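Local coordinates for protein cytosolic phospholipase A2 delta (Homo sapiens, PDB 5IZ5) that hydrolyses glycerophospholipids at the sn-2 position in a calcium-dependent manner, with a preference for linoleic acid, releasing a lysophospholipid and a free fatty acid, at residues B[338-346]-B[366-374]. The protein carries 3 engineered substitutions. Sequence-based numbering, arbitrary orientation.
Sequences AMTSLYGHL and GSTWTMAHL
Thr-370 fits as a knob into the hole made by Met-339, Leu-342, Tyr-343 and Leu-346, joining two helices of the patatin-like α/β-hydrolase core. Segment 366-374 comes just after the nucleophile Ser-365, and helix 335-351 begins at the substrate-binding pair Gly-334 and Gly-335; the axes of 338-346 and 367-374 come within 7.8 Å and cross at -55°. CB of Thr-370 rests 3.9 Å from CD2 of Leu-342, and there the side chain forks. OG1 gives its proton to the main-chain O of Met-339 (2.9 Å), arriving well off to the side of that carbonyl, at a C=O...O angle of 105°. This O also accepts the helical bond from Tyr-343 N, a double grip on one buried acceptor. CG2, anti to the backbone N, is carried over the Tyr-343 ring and sits 3.5 Å from its centroid, almost on the normal: a CH-pi contact. At the far end of that ring, Tyr-343 OH shares a hydrogen bond with His-373 ND1; the methyl over its face and this bond together fix the phenol, and the His-373 imidazole in turn stacks on Tyr-391. Nearer the active site, Met-339 runs out extended (chi1 180°), bringing SD to the edge of the Trp-369 indole, in its plane: a Met-aromatic contact. Beyond Thr-370, Leu-346 and Leu-374 reach toward each other, their CD1 methyls pressed to 3.4 Å, tighter than ordinary van der Waals contact.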
loop_
_atom_site.group_PDB
_atom_site.type_symbol
_atom_site.label_atom_id
_atom_site.label_comp_id
_atom_site.label_asym_id
_atom_site.label_seq_id
_atom_site.Cartn_x
_atom_site.Cartn_y
_atom_site.Cartn_z
ATOM N N ALA B 338 -15.150 -14.435 -8.866
ATOM C CA ALA B 338 -13.742 -14.806 -8.700
ATOM C C ALA B 338 -13.569 -15.745 -7.508
ATOM O O ALA B 338 -12.853 -16.733 -7.602
ATOM C CB ALA B 338 -12.860 -13.568 -8.528
ATOM N N MET B 339 -14.223 -15.435 -6.392
ATOM C CA MET B 339 -14.108 -16.252 -5.186
ATOM C C MET B 339 -14.545 -17.695 -5.461
ATOM O O MET B 339 -13.829 -18.643 -5.133
ATOM C CB MET B 339 -14.950 -15.669 -4.047
ATOM C CG MET B 339 -14.884 -16.470 -2.757
ATOM S SD MET B 339 -16.037 -15.946 -1.484
ATOM C CE MET B 339 -17.614 -16.453 -2.194
ATOM N N THR B 340 -15.725 -17.844 -6.058
ATOM C CA THR B 340 -16.308 -19.161 -6.342
ATOM C C THR B 340 -15.443 -19.957 -7.314
ATOM O O THR B 340 -15.072 -21.098 -7.041
ATOM C CB THR B 340 -17.732 -19.017 -6.914
ATOM O OG1 THR B 340 -18.565 -18.389 -5.935
ATOM C CG2 THR B 340 -18.338 -20.377 -7.290
ATOM N N SER B 341 -15.110 -19.336 -8.436
ATOM C CA SER B 341 -14.352 -19.999 -9.478
ATOM C C SER B 341 -12.967 -20.445 -8.995
ATOM O O SER B 341 -12.501 -21.528 -9.361
ATOM C CB SER B 341 -14.217 -19.074 -10.680
ATOM O OG SER B 341 -13.504 -19.711 -11.727
ATOM N N LEU B 342 -12.326 -19.614 -8.171
ATOM C CA LEU B 342 -11.007 -19.915 -7.621
ATOM C C LEU B 342 -11.038 -21.145 -6.716
ATOM O O LEU B 342 -10.112 -21.948 -6.732
ATOM C CB LEU B 342 -10.449 -18.703 -6.859
ATOM C CG LEU B 342 -9.058 -18.830 -6.232
ATOM C CD1 LEU B 342 -8.012 -19.300 -7.234
ATOM C CD2 LEU B 342 -8.640 -17.489 -5.633
ATOM N N TYR B 343 -12.104 -21.286 -5.931
ATOM C CA TYR B 343 -12.316 -22.496 -5.141
ATOM C C TYR B 343 -12.273 -23.741 -6.038
ATOM O O TYR B 343 -11.645 -24.750 -5.701
ATOM C CB TYR B 343 -13.663 -22.448 -4.421
ATOM C CG TYR B 343 -13.653 -21.787 -3.057
ATOM C CD1 TYR B 343 -12.908 -22.319 -2.012
ATOM C CD2 TYR B 343 -14.420 -20.650 -2.802
ATOM C CE1 TYR B 343 -12.915 -21.732 -0.757
ATOM C CE2 TYR B 343 -14.429 -20.054 -1.553
ATOM C CZ TYR B 343 -13.678 -20.595 -0.534
ATOM O OH TYR B 343 -13.684 -20.003 0.706
ATOM N N GLY B 344 -12.957 -23.654 -7.178
ATOM C CA GLY B 344 -12.988 -24.731 -8.160
ATOM C C GLY B 344 -11.627 -25.019 -8.756
ATOM O O GLY B 344 -11.260 -26.185 -8.922
ATOM N N HIS B 345 -10.878 -23.961 -9.075
ATOM C CA HIS B 345 -9.530 -24.117 -9.601
ATOM C C HIS B 345 -8.606 -24.795 -8.593
ATOM O O HIS B 345 -7.770 -25.625 -8.965
ATOM C CB HIS B 345 -8.937 -22.772 -10.018
ATOM C CG HIS B 345 -9.581 -22.173 -11.226
ATOM N ND1 HIS B 345 -10.131 -22.935 -12.235
ATOM C CD2 HIS B 345 -9.738 -20.883 -11.600
ATOM C CE1 HIS B 345 -10.610 -22.137 -13.172
ATOM N NE2 HIS B 345 -10.383 -20.887 -12.812
ATOM N N LEU B 346 -8.750 -24.432 -7.323
ATOM C CA LEU B 346 -7.950 -25.040 -6.269
ATOM C C LEU B 346 -8.340 -26.508 -6.053
ATOM O O LEU B 346 -7.473 -27.346 -5.816
ATOM C CB LEU B 346 -8.076 -24.245 -4.966
ATOM C CG LEU B 346 -7.480 -22.829 -4.971
ATOM C CD1 LEU B 346 -7.896 -22.086 -3.715
ATOM C CD2 LEU B 346 -5.965 -22.845 -5.096
ATOM N N GLY B 366 -11.898 -9.973 -5.098
ATOM C CA GLY B 366 -12.670 -11.152 -4.660
ATOM C C GLY B 366 -11.890 -12.443 -4.465
ATOM O O GLY B 366 -12.298 -13.302 -3.674
ATOM N N SER B 367 -10.784 -12.597 -5.187
ATOM C CA SER B 367 -9.909 -13.761 -5.007
ATOM C C SER B 367 -9.315 -13.838 -3.602
ATOM O O SER B 367 -9.086 -14.944 -3.095
ATOM C CB SER B 367 -8.769 -13.748 -6.023
ATOM O OG SER B 367 -9.254 -14.095 -7.302
ATOM N N THR B 368 -9.089 -12.676 -2.975
ATOM C CA THR B 368 -8.531 -12.627 -1.617
ATOM C C THR B 368 -9.487 -13.203 -0.582
ATOM O O THR B 368 -9.048 -13.610 0.496
ATOM C CB THR B 368 -8.145 -11.192 -1.160
ATOM O OG1 THR B 368 -9.315 -10.373 -1.046
ATOM C CG2 THR B 368 -7.151 -10.549 -2.122
ATOM N N TRP B 369 -10.783 -13.234 -0.891
ATOM C CA TRP B 369 -11.766 -13.806 0.028
ATOM C C TRP B 369 -11.569 -15.311 0.148
ATOM O O TRP B 369 -11.656 -15.868 1.244
ATOM C CB TRP B 369 -13.207 -13.522 -0.418
ATOM C CG TRP B 369 -13.513 -12.072 -0.678
ATOM C CD1 TRP B 369 -12.767 -10.989 -0.307
ATOM C CD2 TRP B 369 -14.667 -11.555 -1.345
ATOM N NE1 TRP B 369 -13.368 -9.829 -0.732
ATOM C CE2 TRP B 369 -14.542 -10.149 -1.363
ATOM C CE3 TRP B 369 -15.793 -12.150 -1.946
ATOM C CZ2 TRP B 369 -15.502 -9.323 -1.950
ATOM C CZ3 TRP B 369 -16.747 -11.330 -2.533
ATOM C CH2 TRP B 369 -16.595 -9.927 -2.531
ATOM N N THR B 370 -11.328 -15.963 -0.987
ATOM C CA THR B 370 -11.037 -17.393 -1.012
ATOM C C THR B 370 -9.758 -17.658 -0.227
ATOM O O THR B 370 -9.720 -18.533 0.646
ATOM C CB THR B 370 -10.845 -17.894 -2.454
ATOM O OG1 THR B 370 -11.982 -17.531 -3.241
ATOM C CG2 THR B 370 -10.675 -19.414 -2.499
ATOM N N MET B 371 -8.730 -16.873 -0.535
ATOM C CA MET B 371 -7.429 -17.012 0.096
ATOM C C MET B 371 -7.529 -16.839 1.606
ATOM O O MET B 371 -7.025 -17.663 2.367
ATOM C CB MET B 371 -6.440 -15.994 -0.486
ATOM C CG MET B 371 -6.112 -16.244 -1.948
ATOM S SD MET B 371 -5.282 -14.859 -2.738
ATOM C CE MET B 371 -3.720 -14.862 -1.856
ATOM N N ALA B 372 -8.199 -15.777 2.037
ATOM C CA ALA B 372 -8.310 -15.474 3.459
ATOM C C ALA B 372 -9.038 -16.578 4.217
ATOM O O ALA B 372 -8.597 -17.008 5.282
ATOM C CB ALA B 372 -9.018 -14.147 3.661
ATOM N N HIS B 373 -10.155 -17.040 3.674
ATOM C CA HIS B 373 -10.895 -18.114 4.320
ATOM C C HIS B 373 -10.040 -19.378 4.465
ATOM O O HIS B 373 -9.977 -19.976 5.541
ATOM C CB HIS B 373 -12.166 -18.449 3.547
ATOM C CG HIS B 373 -12.951 -19.567 4.159
ATOM N ND1 HIS B 373 -13.401 -20.649 3.434
ATOM C CD2 HIS B 373 -13.340 -19.784 5.437
ATOM C CE1 HIS B 373 -14.048 -21.476 4.238
ATOM N NE2 HIS B 373 -14.026 -20.973 5.459
ATOM N N LEU B 374 -9.388 -19.779 3.382
ATOM C CA LEU B 374 -8.603 -21.009 3.386
ATOM C C LEU B 374 -7.414 -20.936 4.331
ATOM O O LEU B 374 -7.186 -21.865 5.110
ATOM C CB LEU B 374 -8.115 -21.349 1.979
ATOM C CG LEU B 374 -9.208 -21.794 1.002
ATOM C CD1 LEU B 374 -8.619 -21.950 -0.390
ATOM C CD2 LEU B 374 -9.880 -23.087 1.452
#